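Local coordinates for protein beta-galactosidase (Trichoderma reesei, PDB 3OG2) that probably hydrolyses terminal non-reducing beta-D-galactose residues from beta-D-galactosides, as a family 35 glycoside hydrolase, at residues T723-L728 against T766-V771; V742-R747 against R774-T779; K461-Y466 against A496-F501. One frame throughout, in Å; residues are numbered along the deposited sequence.

Contact 1: residues T723-L728 against T766-V771; sequences TARQQL and TLDRLV
Arg725 and Asp768 form a two-point salt bridge. Arg725 NE donates to Asp768 OD1 at 3.0 Å and Arg725 NH2 to Asp768 OD2 at 2.8 Å. Both oxygens lie near the guanidinium plane but are met from above the carboxylate plane, and the two planes stand 70° apart. The aliphatic part of Arg725 rests on Thr766, CG to CG2 at 3.6 Å. Beside it, Gln727 NE2 donates to Thr766 OG1 at 2.9 Å, and a water joins Gln727 OE1 to the same hydroxyl. Gln727 bends at chi2 (-58°), which brings its amide alongside Thr766, the hydroxyl near the amide plane. Gln726 lies on the buried face, its amide oxygen taking the backbone N of Thr723 and of Arg722. Leu770 CD1 packs crosswise on Gln726 CG. Behind these side chains, Gln726 and Leu767 form an antiparallel hydrogen-bonded pair. Past the strand ends, Leu770 N donates to Ala724 O at 2.8 Å. The contact ends an antiparallel strand pair in a beta domain. Strand 726-733 is flanked by strands 760-767 and 803-811, and Gln726, Leu767 and Leu770 pack on Phe719 of strand 713-720.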
# COMPACT_ATOMS: atom_id res chain seq x y z
N THR A 723 -22.45 39.45 32.02
CA THR A 723 -23.55 38.98 32.87
C THR A 723 -23.17 37.64 33.51
O THR A 723 -22.22 37.01 33.10
CB THR A 723 -24.85 38.84 32.07
OG1 THR A 723 -24.65 37.99 30.93
CG2 THR A 723 -25.28 40.20 31.52
N ALA A 724 -23.92 37.29 34.55
CA ALA A 724 -23.57 36.07 35.26
C ALA A 724 -23.78 34.82 34.41
O ALA A 724 -23.12 33.82 34.62
CB ALA A 724 -24.39 36.01 36.53
N ARG A 725 -24.71 34.89 33.47
CA ARG A 725 -24.89 33.78 32.55
C ARG A 725 -24.66 34.28 31.13
O ARG A 725 -25.21 35.34 30.78
CB ARG A 725 -26.32 33.22 32.67
CG ARG A 725 -26.53 32.02 31.76
CD ARG A 725 -27.87 31.34 32.05
NE ARG A 725 -27.80 30.53 33.29
CZ ARG A 725 -28.82 29.81 33.74
NH1 ARG A 725 -29.97 29.80 33.08
NH2 ARG A 725 -28.64 29.11 34.88
N GLN A 726 -23.85 33.53 30.35
CA GLN A 726 -23.58 33.88 28.96
C GLN A 726 -23.81 32.63 28.13
O GLN A 726 -23.75 31.54 28.68
CB GLN A 726 -22.16 34.44 28.84
CG GLN A 726 -22.12 35.76 29.65
CD GLN A 726 -20.93 36.62 29.41
OE1 GLN A 726 -20.90 37.79 29.77
NE2 GLN A 726 -19.91 36.06 28.75
N GLN A 727 -24.05 32.86 26.84
CA GLN A 727 -24.31 31.77 25.94
C GLN A 727 -23.18 31.75 24.92
O GLN A 727 -22.88 32.77 24.30
CB GLN A 727 -25.66 31.96 25.25
CG GLN A 727 -26.84 31.99 26.23
CD GLN A 727 -27.05 30.79 27.12
OE1 GLN A 727 -27.63 30.95 28.22
NE2 GLN A 727 -26.60 29.60 26.69
N LEU A 728 -22.58 30.58 24.76
CA LEU A 728 -21.50 30.42 23.81
C LEU A 728 -21.91 29.48 22.68
O LEU A 728 -22.40 28.37 22.91
CB LEU A 728 -20.31 29.77 24.55
CG LEU A 728 -19.12 29.40 23.66
CD1 LEU A 728 -18.50 30.67 23.10
CD2 LEU A 728 -18.15 28.58 24.52
N THR A 766 -23.84 26.85 27.77
CA THR A 766 -24.11 27.93 28.68
C THR A 766 -22.90 28.10 29.60
O THR A 766 -22.40 27.10 30.16
CB THR A 766 -25.35 27.63 29.53
OG1 THR A 766 -26.46 27.47 28.62
CG2 THR A 766 -25.68 28.73 30.51
N LEU A 767 -22.47 29.34 29.76
CA LEU A 767 -21.38 29.65 30.69
C LEU A 767 -22.07 30.36 31.87
O LEU A 767 -22.39 31.55 31.78
CB LEU A 767 -20.27 30.49 30.07
CG LEU A 767 -19.74 29.97 28.71
CD1 LEU A 767 -18.70 30.98 28.17
CD2 LEU A 767 -19.19 28.56 28.81
N ASP A 768 -22.31 29.61 32.94
CA ASP A 768 -23.09 30.15 34.04
C ASP A 768 -22.26 30.49 35.26
O ASP A 768 -21.10 30.05 35.37
CB ASP A 768 -24.10 29.06 34.45
CG ASP A 768 -25.28 29.62 35.21
OD1 ASP A 768 -25.56 30.84 35.24
OD2 ASP A 768 -25.98 28.78 35.82
N ARG A 769 -22.85 31.26 36.19
CA ARG A 769 -22.28 31.51 37.49
C ARG A 769 -20.98 32.31 37.36
O ARG A 769 -20.01 32.11 38.12
CB ARG A 769 -22.07 30.22 38.27
CG ARG A 769 -23.43 29.54 38.50
CD ARG A 769 -23.32 28.24 39.29
NE ARG A 769 -22.70 27.17 38.49
CZ ARG A 769 -21.48 26.73 38.74
NH1 ARG A 769 -20.77 27.24 39.73
NH2 ARG A 769 -20.98 25.77 38.01
N LEU A 770 -20.98 33.23 36.40
CA LEU A 770 -19.80 34.11 36.20
C LEU A 770 -19.88 35.36 37.09
O LEU A 770 -20.99 35.86 37.36
CB LEU A 770 -19.71 34.59 34.74
CG LEU A 770 -19.85 33.49 33.70
CD1 LEU A 770 -19.85 34.12 32.30
CD2 LEU A 770 -18.75 32.45 33.81
N VAL A 771 -18.69 35.84 37.46
CA VAL A 771 -18.57 37.08 38.22
C VAL A 771 -18.47 38.23 37.24
O VAL A 771 -17.47 38.30 36.48
CB VAL A 771 -17.35 37.02 39.13
CG1 VAL A 771 -17.18 38.36 39.88
CG2 VAL A 771 -17.54 35.85 40.10
O HOH W 1 -29.16 28.59 29.71

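Contact 2: residues V742-R747 against R774-T779; sequences VWLNDR and RRYILT
Trp743 and Thr779 form an antiparallel hydrogen-bonded pair, with Leu744 and Leu778 as the next, non-hydrogen-bonded pair, and the axes of strands 742-744 and 775-779 come within 4.7 Å, at 168°. Asn745 N donates to Ile777 O at 2.8 Å. The side chain of Asn745 carries the pairing one step further. Its OD1 accepts from Ile777 N at 2.9 Å, nearly along the C=O axis, where the turn has taken the backbone away. The CG of Asn745 sits beside its own N (chi1 -68°), which brings the amide to strand 775-779. The amide and Tyr776 ring planes are 15° apart and the side chains meet obliquely, with Asn745 ND2 3.4 Å from Tyr776 CD2. One water takes a bond from Asn745 ND2 and gives one to Arg775 O. A second water donates to Asn745 O and Ile777 O and accepts from Thr779 OG1. On the face of Leu744 and Leu778 the contact is apolar. Leu744 CD1 meets Tyr776 CB at 3.8 Å and Leu778 CD2 at 3.9 Å, and Val742 CG1 reaches the same Leu778 methyl. Tyr776 OH is held by Val771 N. Asn745 and Asp746 are the corners of a type II' beta turn, closed by Arg747 N to Leu744 O and Leu744 N to Arg747 O. The turn makes a beta hairpin of strands 740-744 and 747-752. Strand 775-782 pairs with 740-744 along one edge and with 713-720 along the other, and Leu778 packs on Leu728 of strand 726-733.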
# COMPACT_ATOMS: atom_id res chain seq x y z
N VAL A 742 -14.15 21.55 25.62
CA VAL A 742 -14.16 22.96 26.07
C VAL A 742 -14.14 23.05 27.59
O VAL A 742 -14.95 22.37 28.25
CB VAL A 742 -15.41 23.68 25.55
CG1 VAL A 742 -15.48 25.14 26.02
CG2 VAL A 742 -15.50 23.57 24.01
N TRP A 743 -13.25 23.87 28.12
CA TRP A 743 -13.23 24.25 29.54
C TRP A 743 -13.35 25.75 29.66
O TRP A 743 -12.85 26.50 28.79
CB TRP A 743 -11.87 23.84 30.15
CG TRP A 743 -11.77 22.35 30.35
CD1 TRP A 743 -12.01 21.70 31.54
CD2 TRP A 743 -11.40 21.35 29.40
NE1 TRP A 743 -11.80 20.35 31.35
CE2 TRP A 743 -11.43 20.09 30.05
CE3 TRP A 743 -11.03 21.41 28.05
CZ2 TRP A 743 -11.13 18.88 29.41
CZ3 TRP A 743 -10.72 20.19 27.40
CH2 TRP A 743 -10.78 18.96 28.09
N LEU A 744 -13.95 26.17 30.73
CA LEU A 744 -14.02 27.58 31.17
C LEU A 744 -13.16 27.65 32.42
O LEU A 744 -13.55 27.08 33.44
CB LEU A 744 -15.47 27.94 31.46
CG LEU A 744 -15.64 29.35 32.03
CD1 LEU A 744 -15.37 30.39 30.95
CD2 LEU A 744 -17.04 29.49 32.63
N ASN A 745 -11.99 28.31 32.37
CA ASN A 745 -11.00 28.19 33.43
C ASN A 745 -10.75 26.70 33.65
O ASN A 745 -10.42 26.00 32.69
CB ASN A 745 -11.47 28.94 34.70
CG ASN A 745 -11.48 30.44 34.47
OD1 ASN A 745 -11.08 30.99 33.43
ND2 ASN A 745 -11.93 31.13 35.50
N ASP A 746 -10.94 26.21 34.89
CA ASP A 746 -10.74 24.75 35.13
C ASP A 746 -12.04 23.98 35.13
O ASP A 746 -12.08 22.77 35.43
CB ASP A 746 -10.00 24.59 36.46
CG ASP A 746 -10.74 25.23 37.63
OD1 ASP A 746 -11.75 25.94 37.52
OD2 ASP A 746 -10.27 24.99 38.77
N ARG A 747 -13.16 24.60 34.75
CA ARG A 747 -14.47 23.95 34.72
C ARG A 747 -14.76 23.31 33.38
O ARG A 747 -14.77 23.97 32.35
CB ARG A 747 -15.59 24.97 35.04
CG ARG A 747 -16.97 24.31 35.07
CD ARG A 747 -18.15 25.28 35.08
NE ARG A 747 -18.02 26.49 35.90
CZ ARG A 747 -18.77 27.60 35.76
NH1 ARG A 747 -19.69 27.57 34.82
NH2 ARG A 747 -18.62 28.69 36.52
N ARG A 774 -15.10 39.99 35.70
CA ARG A 774 -13.92 39.14 35.85
C ARG A 774 -13.54 38.58 34.50
O ARG A 774 -14.41 38.34 33.65
CB ARG A 774 -14.25 38.04 36.86
CG ARG A 774 -13.08 37.13 37.19
CD ARG A 774 -13.45 36.13 38.29
NE ARG A 774 -13.63 36.88 39.57
CZ ARG A 774 -13.67 36.23 40.74
NH1 ARG A 774 -13.57 34.90 40.74
NH2 ARG A 774 -13.81 36.78 41.93
N ARG A 775 -12.27 38.38 34.27
CA ARG A 775 -11.77 37.74 33.06
C ARG A 775 -11.78 36.22 33.23
O ARG A 775 -11.40 35.66 34.26
CB ARG A 775 -10.33 38.20 32.82
CG ARG A 775 -9.82 37.62 31.47
CD ARG A 775 -8.56 38.36 31.06
NE ARG A 775 -8.82 39.41 30.08
CZ ARG A 775 -7.85 40.16 29.54
NH1 ARG A 775 -6.59 39.96 29.91
NH2 ARG A 775 -8.11 41.11 28.65
N TYR A 776 -12.22 35.57 32.18
CA TYR A 776 -12.27 34.13 32.06
C TYR A 776 -11.52 33.66 30.83
O TYR A 776 -11.38 34.43 29.87
CB TYR A 776 -13.77 33.66 31.89
CG TYR A 776 -14.47 33.82 33.22
CD1 TYR A 776 -15.07 35.06 33.54
CD2 TYR A 776 -14.55 32.78 34.13
CE1 TYR A 776 -15.73 35.22 34.76
CE2 TYR A 776 -15.18 32.93 35.36
CZ TYR A 776 -15.77 34.16 35.66
OH TYR A 776 -16.38 34.35 36.86
N ILE A 777 -11.07 32.42 30.86
CA ILE A 777 -10.35 31.88 29.69
C ILE A 777 -11.02 30.57 29.25
O ILE A 777 -11.08 29.63 30.05
CB ILE A 777 -8.84 31.63 29.98
CG1 ILE A 777 -8.18 32.92 30.44
CG2 ILE A 777 -8.19 31.06 28.74
CD1 ILE A 777 -6.69 32.76 30.77
N LEU A 778 -11.47 30.55 28.02
CA LEU A 778 -11.95 29.31 27.41
C LEU A 778 -10.78 28.57 26.84
O LEU A 778 -9.99 29.12 26.10
CB LEU A 778 -12.94 29.68 26.30
CG LEU A 778 -14.27 30.17 26.79
CD1 LEU A 778 -14.99 30.93 25.66
CD2 LEU A 778 -15.16 29.02 27.28
N THR A 779 -10.66 27.29 27.16
CA THR A 779 -9.67 26.44 26.49
C THR A 779 -10.45 25.47 25.62
O THR A 779 -11.32 24.76 26.11
CB THR A 779 -8.76 25.67 27.48
OG1 THR A 779 -7.97 26.60 28.22
CG2 THR A 779 -7.80 24.77 26.73
O HOH W 2 -9.42 27.32 30.45
O HOH W 3 -11.85 33.93 36.35

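Contact 3: residues K461-Y466 against A496-F501; sequences KFTLLY and AVKNPF
Tyr466 holds CG between its backbone N and carbonyl carbon (chi1 57°), which folds the ring back over Ala496. Ala496 CB lies over one ring face in a CH-pi contact, 3.9 Å from the centroid and nearest Tyr466 CE2. Phe462 has CG beside its N (chi1 -63°), and its ring turns an edge to Pro500, CE2 to CB at 3.8 Å. Lys498 is extended and runs alongside Thr463, its CE also meeting Leu465 CD1 at 3.9 Å. A glycine in place of Tyr466 would probably leave the methyl of Ala496 without its aromatic cover and Glu494 without the hydroxyl it bonds. In the backbone, Lys498 N donates to Thr463 O at 3.0 Å and Ala496 N to Tyr466 O at 3.0 Å. Between them the register slips by one residue, a beta bulge, and the bond from Leu465 N to Ala496 O is weak. Beyond the pair, a water bridges Thr463 N and Lys498 O. The ammonium of Lys498 makes a salt bridge with Asp456 of strand 450-459. Strand 462-467 lies between 450-459 and 492-497 in one antiparallel sheet. Strand 527-532 follows on the far side of 492-497, where Val528 touches both Tyr466 and Ala496.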
# COMPACT_ATOMS: atom_id res chain seq x y z
N LYS A 461 12.36 -25.15 -26.81
CA LYS A 461 12.33 -25.85 -28.09
C LYS A 461 11.04 -26.62 -28.29
O LYS A 461 10.92 -27.10 -29.42
CB LYS A 461 13.58 -26.75 -28.15
CG LYS A 461 14.78 -25.81 -28.32
CD LYS A 461 16.12 -26.42 -28.57
CE LYS A 461 17.23 -25.39 -28.39
NZ LYS A 461 17.18 -24.33 -29.45
N PHE A 462 10.18 -26.75 -27.33
CA PHE A 462 8.99 -27.57 -27.43
C PHE A 462 7.83 -26.63 -27.68
O PHE A 462 7.95 -25.41 -27.43
CB PHE A 462 8.76 -28.32 -26.12
CG PHE A 462 9.89 -29.28 -25.83
CD1 PHE A 462 10.99 -28.90 -25.08
CD2 PHE A 462 9.87 -30.57 -26.37
CE1 PHE A 462 12.04 -29.80 -24.83
CE2 PHE A 462 10.88 -31.50 -26.16
CZ PHE A 462 11.99 -31.07 -25.39
N THR A 463 6.72 -27.23 -28.15
CA THR A 463 5.52 -26.39 -28.30
C THR A 463 4.31 -27.09 -27.75
O THR A 463 4.13 -28.29 -28.07
CB THR A 463 5.23 -26.05 -29.76
OG1 THR A 463 6.41 -25.46 -30.34
CG2 THR A 463 4.07 -25.05 -29.86
N LEU A 464 3.56 -26.37 -26.93
CA LEU A 464 2.25 -26.89 -26.55
C LEU A 464 1.27 -26.57 -27.66
O LEU A 464 0.97 -25.39 -27.87
CB LEU A 464 1.63 -26.24 -25.31
CG LEU A 464 2.44 -26.47 -24.04
CD1 LEU A 464 1.89 -25.66 -22.86
CD2 LEU A 464 2.39 -27.93 -23.66
N LEU A 465 0.79 -27.58 -28.36
CA LEU A 465 -0.26 -27.33 -29.36
C LEU A 465 -1.45 -26.71 -28.67
O LEU A 465 -2.04 -25.76 -29.22
CB LEU A 465 -0.56 -28.66 -30.02
CG LEU A 465 -1.66 -28.55 -31.09
CD1 LEU A 465 -1.10 -27.78 -32.27
CD2 LEU A 465 -2.16 -29.93 -31.49
N TYR A 466 -1.78 -27.20 -27.47
CA TYR A 466 -2.77 -26.48 -26.64
C TYR A 466 -2.55 -26.90 -25.20
O TYR A 466 -1.99 -27.97 -24.94
CB TYR A 466 -4.21 -26.73 -27.07
CG TYR A 466 -4.60 -28.20 -27.06
CD1 TYR A 466 -5.04 -28.85 -25.92
CD2 TYR A 466 -4.52 -28.95 -28.25
CE1 TYR A 466 -5.41 -30.20 -25.90
CE2 TYR A 466 -4.87 -30.31 -28.23
CZ TYR A 466 -5.31 -30.91 -27.07
OH TYR A 466 -5.61 -32.26 -27.15
N ALA A 496 -1.46 -30.87 -25.18
CA ALA A 496 -0.87 -31.68 -26.23
C ALA A 496 0.47 -31.04 -26.60
O ALA A 496 0.57 -29.82 -26.71
CB ALA A 496 -1.77 -31.75 -27.44
N VAL A 497 1.47 -31.87 -26.81
CA VAL A 497 2.82 -31.43 -27.10
C VAL A 497 3.19 -31.88 -28.50
O VAL A 497 3.11 -33.08 -28.80
CB VAL A 497 3.84 -31.97 -26.07
CG1 VAL A 497 5.22 -31.39 -26.35
CG2 VAL A 497 3.39 -31.62 -24.64
N LYS A 498 3.59 -30.93 -29.36
CA LYS A 498 4.06 -31.34 -30.69
C LYS A 498 5.28 -32.26 -30.55
O LYS A 498 5.97 -32.06 -29.54
CB LYS A 498 4.41 -30.13 -31.56
CG LYS A 498 3.22 -29.17 -31.71
CD LYS A 498 3.68 -28.15 -32.80
CE LYS A 498 2.67 -27.03 -32.95
NZ LYS A 498 3.29 -25.80 -33.57
N ASN A 499 5.47 -33.18 -31.48
CA ASN A 499 6.52 -34.22 -31.37
C ASN A 499 7.74 -33.81 -30.55
O ASN A 499 8.56 -33.01 -30.98
CB ASN A 499 6.98 -34.59 -32.78
CG ASN A 499 8.06 -35.64 -32.73
OD1 ASN A 499 8.49 -36.20 -31.72
ND2 ASN A 499 8.49 -35.92 -33.96
N PRO A 500 7.77 -34.30 -29.32
CA PRO A 500 8.85 -33.92 -28.41
C PRO A 500 10.07 -34.83 -28.44
O PRO A 500 10.98 -34.72 -27.59
CB PRO A 500 8.14 -34.05 -27.04
CG PRO A 500 7.23 -35.24 -27.21
CD PRO A 500 6.76 -35.14 -28.65
N PHE A 501 10.13 -35.73 -29.40
CA PHE A 501 11.12 -36.83 -29.35
C PHE A 501 12.28 -36.65 -30.28
O PHE A 501 13.12 -37.55 -30.37
CB PHE A 501 10.41 -38.16 -29.73
CG PHE A 501 9.34 -38.47 -28.71
CD1 PHE A 501 9.67 -38.59 -27.34
CD2 PHE A 501 8.03 -38.59 -29.15
CE1 PHE A 501 8.67 -38.86 -26.38
CE2 PHE A 501 7.06 -38.87 -28.21
CZ PHE A 501 7.38 -39.00 -26.87
O HOH W 4 9.76 -29.82 -30.42
O HOH W 5 7.36 -29.83 -28.98

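In the fold
Contacts 1 and 2 sit in two facing sheets of one beta domain, with centres 11 Å apart. Strand 726-733 is followed in the chain by 740-744, and 760-767 by 775-782, so their segments alternate. Leu770 packs on Leu744 between the sheets, and Asp768 O takes a bond from Arg747 NH1. Contact 1 is partly exposed, with a charged outer face and leucines inside. Contact 2 is buried, and uses leucines, an asparagine and bridging waters in place of a salt bridge. Contact 3 is also buried but lies about 86 Å from contact 2 between centres, in a different beta domain. There aromatic and aliphatic packing joins a bulged strand pair, with Lys498 as its charged member.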